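Local coordinates for probable mannosyltransferase KTR4 (Saccharomyces cerevisiae, PDB 5A07), which is probably a GT-A-type glycosyltransferase of the glycolipid mannosyltransferase family, with guanosine-5'-diphosphate and a manganese ion bound in its pocket, at residues E55-K60 / A292-K297; C239-D244 / F374-Y379; Y286-G291 / F365-S370. All blocks are in the same frame, centred on the assembly; numbering follows the deposited sequence.

Interaction 1. Residues E55-K60 / A292-K297; sequences EPLYEK and AFAWLK. With ACT (acetate ion), chain H.
Leu57 meets Lys297 over the flat carbonyl group of Lys297, in the short helical segment 293-297: Leu57 N stands above the Lys297 carbonyl plane, 41° out of it, and gives Lys297 O a 3.0 Å hydrogen bond. The CB of Leu57 comes to 3.3 Å from the same Lys297 O. The second flat group is an acetate ion, probably from the crystallisation liquor, whose OXT accepts from Lys297 NZ at 2.9 Å while the other oxygen, O, comes 3.5 Å from CD of Pro56. Further along, Leu57 sets both methyls against Ala294: CD2 is 4.0 Å from CB of Ala294 and 3.6 Å from its carbonyl O. The near-trans first torsion of Leu57 (chi1 -173°) carries the branch away from its own N, toward the helix. His424 of helix 418-425 touches both residues. In the GT-A-type domain this is a surface contact whose centre lies about 21 Å from the centre of the chain, joining the loop that leads from helix 43-53 to helix 65-80 with a short helix in which Ala292 is the N-cap residue. Trp295 points away from the loop and into the protein, where its ring stacks with Phe317 and meets Trp421 edge-to-face. Lys297 is bent at its second and third torsions, so the aliphatic chain folds back past the loop and CE passes 3.1 Å from Glu55 O. Besides the acetate, NZ is hydrogen-bonded to Gly311 O, to Tyr306 OH and to Leu53 O of helix 43-53, four partners for three N-H, which they must share. Tyr306 OH also bonds to the acetate, so the ion and the lysine have one hydroxyl partner in common.

Interaction 2. Residues C239-D244 / F374-Y379; sequences CKINYD and FRDIGY
Tyr243 gives its hydroxyl to Asp376, with OH 2.6 Å from OD2 on the syn lone pair. The Asp376 carboxylate stands between its backbone N and carbonyl carbon (chi1 52°), which brings OD2 to that hydroxyl. The ring and carboxylate planes are 2° apart, and OD2 meets the Tyr243 ring in plane, at its edge. The same OH lies in the plane of the Phe374 ring, 3.6 Å from CE1. Ile241 crosses Asp376 at about a right angle and sets CD1 3.7 Å from CG1 of Ile377; its CG2 lies over one face of the Tyr243 ring, 3.9 Å above the plane, toward the rim. A type I beta turn from Phe374 to Ile377 presents these partners, just past strand 371-373 of the mixed sheet. Segment 239-244 follows strand 236-237 and segment 374-379 leads into strand 379-381, its neighbour in the small antiparallel sheet. There Cys239 SG lies 3.8 Å from CA of Gly378, and a bridging water accepts from Cys239 N (2.9 Å) and donates to Gly378 O. Outside this shell, Cys239 is tied to Cys397 by a disulfide, and Arg396 bonds to Lys240 O and Asp376 O. Phe374 rests on Val245 and Met249 of helix 245-251.

Interaction 3. Residues Y286-G291 / F365-S370; sequences YLNVNG and FADKSS
Lys368 N donates to Asn290 O at 2.9 Å, a nearly straight bond (172°) although the donor stands above the carbonyl plane. C-H...O contacts add to it, from Gly291 CA to Ala366 O (3.5 Å) and from Phe365 CA to Tyr286 O. Three waters bridge the segments: one donates to Tyr286 O and Phe365 O, another to Asn288 OD1 and Asp367 OD2, and a third joins Gly291 O to Lys368 NZ. Both segments hold an Asx turn. Asn288 OD1 takes the N-H of Asn290 (2.8 Å), within a type I beta turn from Asn288 to Gly291, while Asp367 OD1 receives Ser369 N and OG from one face of the carboxylate, which limits its rotation. Apolar contact is local: Tyr286 CB lies 3.9 Å from CD1 of Phe365. Asn288 (chi1 -171°) makes van der Waals contact with the peptide from Ala366 to Asp367, its CG 3.4 Å from Asp367 N. Phe365, by helix 354-365, touches Phe279 of helix 272-282 and Pro333 of helix 332-344; Leu287 packs on Leu46, Ile49 and Met50 of helix 43-53, and Ser370 pairs with Ile255 just before strand 256-262.

Along the chain the six segments come in the order 55-60, 239-244, 286-291, 292-297, 365-370 and 374-379. Interaction 3 is nested within the loop closed by interaction 2, whereas interaction 1 crosses both. Interactions 1 and 3 are neighbours, their centres 16 Å apart: 286-291 runs straight into 292-297, and Phe293 CZ packs 3.1 Å from Asn288 O. Both lean on helices 43-53 and 354-365. Interaction 2 lies farther off, its centre 25 Å from that of interaction 3 and 31 Å from that of interaction 1, yet strand 371-373 of the mixed sheet links 365-370 directly to 374-379. Helical flank and central sheet are thus tied within one GT-A-type domain.

Interaction 1. Residues E55-K60 / A292-K297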
loop_
_atom_site.group_PDB
_atom_site.type_symbol
_atom_site.label_atom_id
_atom_site.label_comp_id
_atom_site.label_asym_id
_atom_site.label_seq_id
_atom_site.Cartn_x
_atom_site.Cartn_y
_atom_site.Cartn_z
ATOM N N GLU B 55 -7.982 -0.408 -23.439
ATOM C CA GLU B 55 -8.345 0.884 -23.875
ATOM C C GLU B 55 -8.360 1.896 -22.699
ATOM O O GLU B 55 -8.667 1.502 -21.588
ATOM C CB GLU B 55 -9.731 0.811 -24.547
ATOM C CG GLU B 55 -10.892 0.600 -23.569
ATOM C CD GLU B 55 -12.201 0.063 -24.206
ATOM O OE1 GLU B 55 -12.262 0.027 -25.443
ATOM O OE2 GLU B 55 -13.148 -0.367 -23.459
ATOM N N PRO B 56 -8.193 3.198 -22.994
ATOM C CA PRO B 56 -8.233 4.213 -21.947
ATOM C C PRO B 56 -9.617 4.318 -21.392
ATOM O O PRO B 56 -10.618 4.020 -22.083
ATOM C CB PRO B 56 -7.835 5.476 -22.628
ATOM C CG PRO B 56 -7.901 5.212 -24.111
ATOM C CD PRO B 56 -7.714 3.749 -24.282
ATOM N N LEU B 57 -9.712 4.661 -20.124
ATOM C CA LEU B 57 -11.022 4.776 -19.543
ATOM C C LEU B 57 -11.827 5.921 -20.194
ATOM O O LEU B 57 -13.094 5.870 -20.212
ATOM C CB LEU B 57 -10.877 5.031 -18.058
ATOM C CG LEU B 57 -12.161 5.035 -17.194
ATOM C CD1 LEU B 57 -12.940 3.709 -17.315
ATOM C CD2 LEU B 57 -11.753 5.279 -15.740
ATOM N N TYR B 58 -11.148 6.985 -20.594
ATOM C CA TYR B 58 -11.750 8.153 -21.240
ATOM C C TYR B 58 -11.119 8.347 -22.618
ATOM O O TYR B 58 -9.892 8.322 -22.782
ATOM C CB TYR B 58 -11.518 9.403 -20.442
ATOM C CG TYR B 58 -12.227 9.342 -19.124
ATOM C CD1 TYR B 58 -13.588 9.637 -19.021
ATOM C CD2 TYR B 58 -11.579 8.910 -17.993
ATOM C CE1 TYR B 58 -14.270 9.484 -17.814
ATOM C CE2 TYR B 58 -12.221 8.809 -16.780
ATOM C CZ TYR B 58 -13.551 9.090 -16.665
ATOM O OH TYR B 58 -14.173 8.888 -15.460
ATOM N N GLU B 59 -11.944 8.532 -23.636
ATOM C CA GLU B 59 -11.422 8.778 -25.000
ATOM C C GLU B 59 -10.688 10.049 -25.084
ATOM O O GLU B 59 -11.060 11.059 -24.460
ATOM C CB GLU B 59 -12.535 8.815 -26.053
ATOM C CG GLU B 59 -13.031 7.416 -26.396
ATOM C CD GLU B 59 -14.363 7.421 -27.165
ATOM O OE1 GLU B 59 -15.062 8.493 -27.254
ATOM O OE2 GLU B 59 -14.707 6.320 -27.653
ATOM N N LYS B 60 -9.660 10.012 -25.915
ATOM C CA LYS B 60 -8.805 11.161 -26.139
ATOM C C LYS B 60 -9.618 12.409 -26.448
ATOM O O LYS B 60 -10.687 12.357 -27.084
ATOM C CB LYS B 60 -7.830 10.829 -27.260
ATOM C CG LYS B 60 -6.767 11.898 -27.514
ATOM C CD LYS B 60 -5.502 11.315 -28.138
ATOM C CE LYS B 60 -4.743 10.465 -27.115
ATOM N NZ LYS B 60 -3.674 9.648 -27.743
ATOM N N ALA B 292 -10.351 -4.044 -9.911
ATOM C CA ALA B 292 -10.395 -2.592 -9.961
ATOM C C ALA B 292 -9.902 -2.063 -11.287
ATOM O O ALA B 292 -8.943 -1.330 -11.357
ATOM C CB ALA B 292 -9.603 -2.014 -8.807
ATOM N N PHE B 293 -10.574 -2.430 -12.384
ATOM C CA PHE B 293 -10.036 -2.154 -13.702
ATOM C C PHE B 293 -10.088 -0.710 -14.118
ATOM O O PHE B 293 -9.166 -0.229 -14.729
ATOM C CB PHE B 293 -10.751 -3.024 -14.756
ATOM C CG PHE B 293 -10.708 -4.481 -14.433
ATOM C CD1 PHE B 293 -9.507 -5.142 -14.286
ATOM C CD2 PHE B 293 -11.876 -5.201 -14.281
ATOM C CE1 PHE B 293 -9.466 -6.504 -13.971
ATOM C CE2 PHE B 293 -11.829 -6.557 -13.991
ATOM C CZ PHE B 293 -10.618 -7.199 -13.805
ATOM N N ALA B 294 -11.152 0.015 -13.760
ATOM C CA ALA B 294 -11.218 1.389 -14.084
ATOM C C ALA B 294 -10.071 2.220 -13.421
ATOM O O ALA B 294 -9.459 3.117 -14.034
ATOM C CB ALA B 294 -12.596 1.909 -13.703
ATOM N N TRP B 295 -9.791 1.905 -12.187
ATOM C CA TRP B 295 -8.707 2.560 -11.435
ATOM C C TRP B 295 -7.362 2.392 -12.103
ATOM O O TRP B 295 -6.583 3.351 -12.162
ATOM C CB TRP B 295 -8.671 1.968 -10.036
ATOM C CG TRP B 295 -7.698 2.483 -9.049
ATOM C CD1 TRP B 295 -7.624 3.736 -8.547
ATOM C CD2 TRP B 295 -6.676 1.737 -8.381
ATOM N NE1 TRP B 295 -6.617 3.826 -7.621
ATOM C CE2 TRP B 295 -6.048 2.604 -7.473
ATOM C CE3 TRP B 295 -6.232 0.452 -8.463
ATOM C CZ2 TRP B 295 -4.987 2.208 -6.678
ATOM C CZ3 TRP B 295 -5.204 0.042 -7.636
ATOM C CH2 TRP B 295 -4.592 0.927 -6.758
ATOM N N LEU B 296 -7.073 1.225 -12.666
ATOM C CA LEU B 296 -5.852 1.015 -13.461
ATOM C C LEU B 296 -5.818 1.777 -14.823
ATOM O O LEU B 296 -4.762 2.073 -15.349
ATOM C CB LEU B 296 -5.688 -0.444 -13.764
ATOM C CG LEU B 296 -5.680 -1.392 -12.573
ATOM C CD1 LEU B 296 -5.583 -2.822 -13.011
ATOM C CD2 LEU B 296 -4.478 -1.020 -11.674
ATOM N N LYS B 297 -6.968 2.137 -15.363
ATOM C CA LYS B 297 -7.068 2.645 -16.728
ATOM C C LYS B 297 -7.468 4.097 -16.816
ATOM O O LYS B 297 -7.619 4.612 -17.914
ATOM C CB LYS B 297 -8.078 1.803 -17.500
ATOM C CG LYS B 297 -7.788 0.346 -17.575
ATOM C CD LYS B 297 -6.487 -0.015 -18.253
ATOM C CE LYS B 297 -6.363 0.613 -19.638
ATOM N NZ LYS B 297 -5.090 0.174 -20.358
HETATM C C ACT H . -4.100 1.136 -23.983
HETATM O O ACT H . -4.527 2.320 -23.903
HETATM O OXT ACT H . -4.268 0.245 -23.110
HETATM C CH3 ACT H . -3.315 0.740 -25.228
#

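Interaction 2. Residues C239-D244 / F374-Y379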
loop_
_atom_site.group_PDB
_atom_site.type_symbol
_atom_site.label_atom_id
_atom_site.label_comp_id
_atom_site.label_asym_id
_atom_site.label_seq_id
_atom_site.Cartn_x
_atom_site.Cartn_y
_atom_site.Cartn_z
ATOM N N CYS B 239 -5.505 9.714 15.089
ATOM C CA CYS B 239 -6.835 9.461 15.552
ATOM C C CYS B 239 -6.944 8.148 16.259
ATOM O O CYS B 239 -6.415 7.133 15.810
ATOM C CB CYS B 239 -7.818 9.461 14.361
ATOM S SG CYS B 239 -7.741 10.914 13.316
ATOM N N LYS B 240 -7.707 8.146 17.337
ATOM C CA LYS B 240 -7.894 6.942 18.104
ATOM C C LYS B 240 -8.719 5.895 17.347
ATOM O O LYS B 240 -9.788 6.189 16.821
ATOM C CB LYS B 240 -8.609 7.259 19.399
ATOM C CG LYS B 240 -7.680 7.944 20.384
ATOM C CD LYS B 240 -8.162 7.852 21.814
ATOM C CE LYS B 240 -7.644 9.067 22.602
ATOM N NZ LYS B 240 -8.698 10.098 22.537
ATOM N N ILE B 241 -8.242 4.673 17.428
ATOM C CA ILE B 241 -8.887 3.528 16.817
ATOM C C ILE B 241 -9.269 2.567 17.915
ATOM O O ILE B 241 -8.397 1.958 18.542
ATOM C CB ILE B 241 -7.968 2.845 15.815
ATOM C CG1 ILE B 241 -7.584 3.845 14.743
ATOM C CG2 ILE B 241 -8.642 1.566 15.218
ATOM C CD1 ILE B 241 -8.735 4.236 13.796
ATOM N N ASN B 242 -10.580 2.434 18.144
ATOM C CA ASN B 242 -11.117 1.705 19.287
ATOM C C ASN B 242 -11.789 0.338 18.965
ATOM O O ASN B 242 -12.642 -0.140 19.698
ATOM C CB ASN B 242 -12.087 2.620 20.023
ATOM C CG ASN B 242 -11.352 3.690 20.767
ATOM O OD1 ASN B 242 -10.404 3.417 21.466
ATOM N ND2 ASN B 242 -11.778 4.890 20.623
ATOM N N TYR B 243 -11.390 -0.264 17.876
ATOM C CA TYR B 243 -11.769 -1.610 17.500
ATOM C C TYR B 243 -10.531 -2.301 17.011
ATOM O O TYR B 243 -9.597 -1.657 16.538
ATOM C CB TYR B 243 -12.854 -1.627 16.413
ATOM C CG TYR B 243 -12.480 -0.915 15.124
ATOM C CD1 TYR B 243 -12.606 0.435 15.022
ATOM C CD2 TYR B 243 -11.953 -1.629 14.056
ATOM C CE1 TYR B 243 -12.242 1.099 13.875
ATOM C CE2 TYR B 243 -11.584 -0.994 12.920
ATOM C CZ TYR B 243 -11.735 0.371 12.821
ATOM O OH TYR B 243 -11.378 1.025 11.705
ATOM N N ASP B 244 -10.536 -3.616 17.118
ATOM C CA ASP B 244 -9.440 -4.490 16.620
ATOM C C ASP B 244 -9.456 -4.524 15.095
ATOM O O ASP B 244 -10.406 -4.985 14.483
ATOM C CB ASP B 244 -9.610 -5.874 17.208
ATOM C CG ASP B 244 -8.453 -6.815 16.917
ATOM O OD1 ASP B 244 -7.945 -6.866 15.772
ATOM O OD2 ASP B 244 -8.010 -7.505 17.857
ATOM N N PHE B 374 -9.313 2.828 4.896
ATOM C CA PHE B 374 -9.415 3.109 6.320
ATOM C C PHE B 374 -9.496 4.614 6.512
ATOM O O PHE B 374 -8.529 5.280 6.942
ATOM C CB PHE B 374 -8.211 2.528 7.096
ATOM C CG PHE B 374 -8.425 1.123 7.546
ATOM C CD1 PHE B 374 -9.327 0.843 8.548
ATOM C CD2 PHE B 374 -7.735 0.057 6.928
ATOM C CE1 PHE B 374 -9.555 -0.486 8.939
ATOM C CE2 PHE B 374 -7.966 -1.233 7.335
ATOM C CZ PHE B 374 -8.881 -1.521 8.335
ATOM N N ARG B 375 -10.666 5.165 6.210
ATOM C CA ARG B 375 -10.870 6.608 6.277
ATOM C C ARG B 375 -10.561 7.140 7.676
ATOM O O ARG B 375 -10.088 8.284 7.822
ATOM C CB ARG B 375 -12.315 6.978 5.862
ATOM C CG ARG B 375 -12.573 6.757 4.370
ATOM C CD ARG B 375 -14.055 6.900 4.069
ATOM N NE ARG B 375 -14.520 8.305 4.170
ATOM C CZ ARG B 375 -15.787 8.681 4.030
ATOM N NH1 ARG B 375 -16.748 7.772 3.728
ATOM N NH2 ARG B 375 -16.115 9.947 4.180
ATOM N N ASP B 376 -10.842 6.340 8.679
ATOM C CA ASP B 376 -10.742 6.759 10.058
ATOM C C ASP B 376 -9.308 6.784 10.581
ATOM O O ASP B 376 -9.096 7.338 11.695
ATOM C CB ASP B 376 -11.637 5.897 11.013
ATOM C CG ASP B 376 -11.401 4.362 10.868
ATOM O OD1 ASP B 376 -10.923 3.846 9.778
ATOM O OD2 ASP B 376 -11.734 3.610 11.820
ATOM N N ILE B 377 -8.367 6.159 9.860
ATOM C CA ILE B 377 -6.969 6.092 10.333
ATOM C C ILE B 377 -6.268 7.355 9.851
ATOM O O ILE B 377 -5.784 7.445 8.725
ATOM C CB ILE B 377 -6.245 4.788 9.976
ATOM C CG1 ILE B 377 -7.001 3.631 10.592
ATOM C CG2 ILE B 377 -4.807 4.928 10.495
ATOM C CD1 ILE B 377 -6.361 2.285 10.337
ATOM N N GLY B 378 -6.270 8.377 10.711
ATOM C CA GLY B 378 -5.579 9.601 10.425
ATOM C C GLY B 378 -4.043 9.293 10.388
ATOM O O GLY B 378 -3.519 8.680 11.328
ATOM N N TYR B 379 -3.370 9.657 9.327
ATOM C CA TYR B 379 -2.022 9.142 9.088
ATOM C C TYR B 379 -1.211 10.051 8.213
ATOM O O TYR B 379 -1.738 10.676 7.222
ATOM C CB TYR B 379 -2.093 7.821 8.314
ATOM C CG TYR B 379 -0.744 7.289 7.894
ATOM C CD1 TYR B 379 -0.029 6.502 8.764
ATOM C CD2 TYR B 379 -0.307 7.387 6.582
ATOM C CE1 TYR B 379 1.184 5.912 8.369
ATOM C CE2 TYR B 379 0.886 6.846 6.151
ATOM C CZ TYR B 379 1.663 6.113 7.094
ATOM O OH TYR B 379 2.822 5.483 6.717
HETATM O O HOH W 1 -5.073 7.372 13.488
#

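Interaction 3. Residues Y286-G291 / F365-S370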
loop_
_atom_site.group_PDB
_atom_site.type_symbol
_atom_site.label_atom_id
_atom_site.label_comp_id
_atom_site.label_asym_id
_atom_site.label_seq_id
_atom_site.Cartn_x
_atom_site.Cartn_y
_atom_site.Cartn_z
ATOM N N TYR B 286 -6.619 -16.058 -13.636
ATOM C CA TYR B 286 -6.228 -15.350 -12.383
ATOM C C TYR B 286 -6.993 -14.040 -12.230
ATOM O O TYR B 286 -7.114 -13.544 -11.125
ATOM C CB TYR B 286 -4.716 -15.069 -12.375
ATOM C CG TYR B 286 -3.844 -16.294 -12.255
ATOM C CD1 TYR B 286 -4.319 -17.485 -11.776
ATOM C CD2 TYR B 286 -2.520 -16.219 -12.593
ATOM C CE1 TYR B 286 -3.458 -18.602 -11.640
ATOM C CE2 TYR B 286 -1.683 -17.299 -12.459
ATOM C CZ TYR B 286 -2.170 -18.464 -11.958
ATOM O OH TYR B 286 -1.323 -19.509 -11.886
ATOM N N LEU B 287 -7.490 -13.487 -13.338
ATOM C CA LEU B 287 -8.329 -12.288 -13.291
ATOM C C LEU B 287 -9.580 -12.451 -12.410
ATOM O O LEU B 287 -10.244 -13.454 -12.484
ATOM C CB LEU B 287 -8.732 -11.823 -14.702
ATOM C CG LEU B 287 -7.599 -11.306 -15.569
ATOM C CD1 LEU B 287 -8.088 -11.148 -16.999
ATOM C CD2 LEU B 287 -7.121 -9.956 -15.065
ATOM N N ASN B 288 -9.882 -11.483 -11.528
ATOM C CA ASN B 288 -11.156 -11.430 -10.804
ATOM C C ASN B 288 -12.124 -10.581 -11.551
ATOM O O ASN B 288 -11.758 -9.492 -12.028
ATOM C CB ASN B 288 -10.989 -10.868 -9.381
ATOM C CG ASN B 288 -12.229 -11.012 -8.559
ATOM O OD1 ASN B 288 -13.169 -10.258 -8.676
ATOM N ND2 ASN B 288 -12.250 -12.006 -7.749
ATOM N N VAL B 289 -13.370 -11.042 -11.697
ATOM C CA VAL B 289 -14.316 -10.327 -12.570
ATOM C C VAL B 289 -14.741 -9.006 -11.942
ATOM O O VAL B 289 -15.215 -8.139 -12.636
ATOM C CB VAL B 289 -15.582 -11.168 -12.960
ATOM C CG1 VAL B 289 -15.127 -12.437 -13.691
ATOM C CG2 VAL B 289 -16.396 -11.560 -11.743
ATOM N N ASN B 290 -14.562 -8.858 -10.644
ATOM C CA ASN B 290 -14.783 -7.608 -9.967
ATOM C C ASN B 290 -13.489 -6.832 -9.604
ATOM O O ASN B 290 -13.481 -6.092 -8.603
ATOM C CB ASN B 290 -15.647 -7.786 -8.696
ATOM C CG ASN B 290 -16.394 -6.484 -8.297
ATOM O OD1 ASN B 290 -16.644 -6.099 -7.074
ATOM N ND2 ASN B 290 -16.745 -5.754 -9.326
ATOM N N GLY B 291 -12.458 -6.983 -10.411
ATOM C CA GLY B 291 -11.204 -6.267 -10.234
ATOM C C GLY B 291 -11.337 -4.767 -10.436
ATOM O O GLY B 291 -12.287 -4.245 -11.083
ATOM N N PHE B 365 -6.376 -9.344 -9.494
ATOM C CA PHE B 365 -6.574 -10.719 -9.048
ATOM C C PHE B 365 -7.484 -10.852 -7.892
ATOM O O PHE B 365 -7.629 -11.948 -7.391
ATOM C CB PHE B 365 -5.232 -11.436 -8.741
ATOM C CG PHE B 365 -4.185 -11.277 -9.832
ATOM C CD1 PHE B 365 -4.538 -11.383 -11.162
ATOM C CD2 PHE B 365 -2.878 -11.079 -9.521
ATOM C CE1 PHE B 365 -3.599 -11.220 -12.192
ATOM C CE2 PHE B 365 -1.927 -10.886 -10.504
ATOM C CZ PHE B 365 -2.288 -10.958 -11.858
ATOM N N ALA B 366 -8.127 -9.757 -7.467
ATOM C CA ALA B 366 -9.019 -9.764 -6.312
ATOM C C ALA B 366 -10.212 -8.883 -6.594
ATOM O O ALA B 366 -10.152 -7.975 -7.420
ATOM C CB ALA B 366 -8.333 -9.255 -5.059
ATOM N N ASP B 367 -11.270 -9.165 -5.869
ATOM C CA ASP B 367 -12.485 -8.417 -5.924
ATOM C C ASP B 367 -12.268 -7.077 -5.222
ATOM O O ASP B 367 -11.934 -7.038 -4.049
ATOM C CB ASP B 367 -13.582 -9.168 -5.128
ATOM C CG ASP B 367 -14.939 -8.505 -5.239
ATOM O OD1 ASP B 367 -15.092 -7.250 -5.269
ATOM O OD2 ASP B 367 -15.943 -9.239 -5.294
ATOM N N LYS B 368 -12.528 -5.982 -5.912
ATOM C CA LYS B 368 -12.223 -4.683 -5.374
ATOM C C LYS B 368 -12.999 -4.310 -4.077
ATOM O O LYS B 368 -12.540 -3.409 -3.319
ATOM C CB LYS B 368 -12.391 -3.618 -6.423
ATOM C CG LYS B 368 -13.843 -3.355 -6.797
ATOM C CD LYS B 368 -13.827 -2.647 -8.137
ATOM C CE LYS B 368 -15.093 -1.866 -8.381
ATOM N NZ LYS B 368 -16.090 -2.749 -8.829
ATOM N N SER B 369 -14.129 -4.963 -3.809
ATOM C CA SER B 369 -14.917 -4.711 -2.597
ATOM C C SER B 369 -14.280 -5.383 -1.348
ATOM O O SER B 369 -14.719 -5.119 -0.237
ATOM C CB SER B 369 -16.361 -5.185 -2.786
ATOM O OG SER B 369 -16.393 -6.603 -2.948
ATOM N N SER B 370 -13.230 -6.175 -1.548
ATOM C CA SER B 370 -12.442 -6.730 -0.480
ATOM C C SER B 370 -11.253 -5.839 -0.032
ATOM O O SER B 370 -10.494 -6.264 0.839
ATOM C CB SER B 370 -11.918 -8.173 -0.806
ATOM O OG SER B 370 -10.904 -8.168 -1.810
HETATM O O HOH W 2 -7.620 -14.299 -8.705
HETATM O O HOH W 3 -15.865 -10.979 -7.518
HETATM O O HOH W 4 -14.967 -4.170 -11.401
#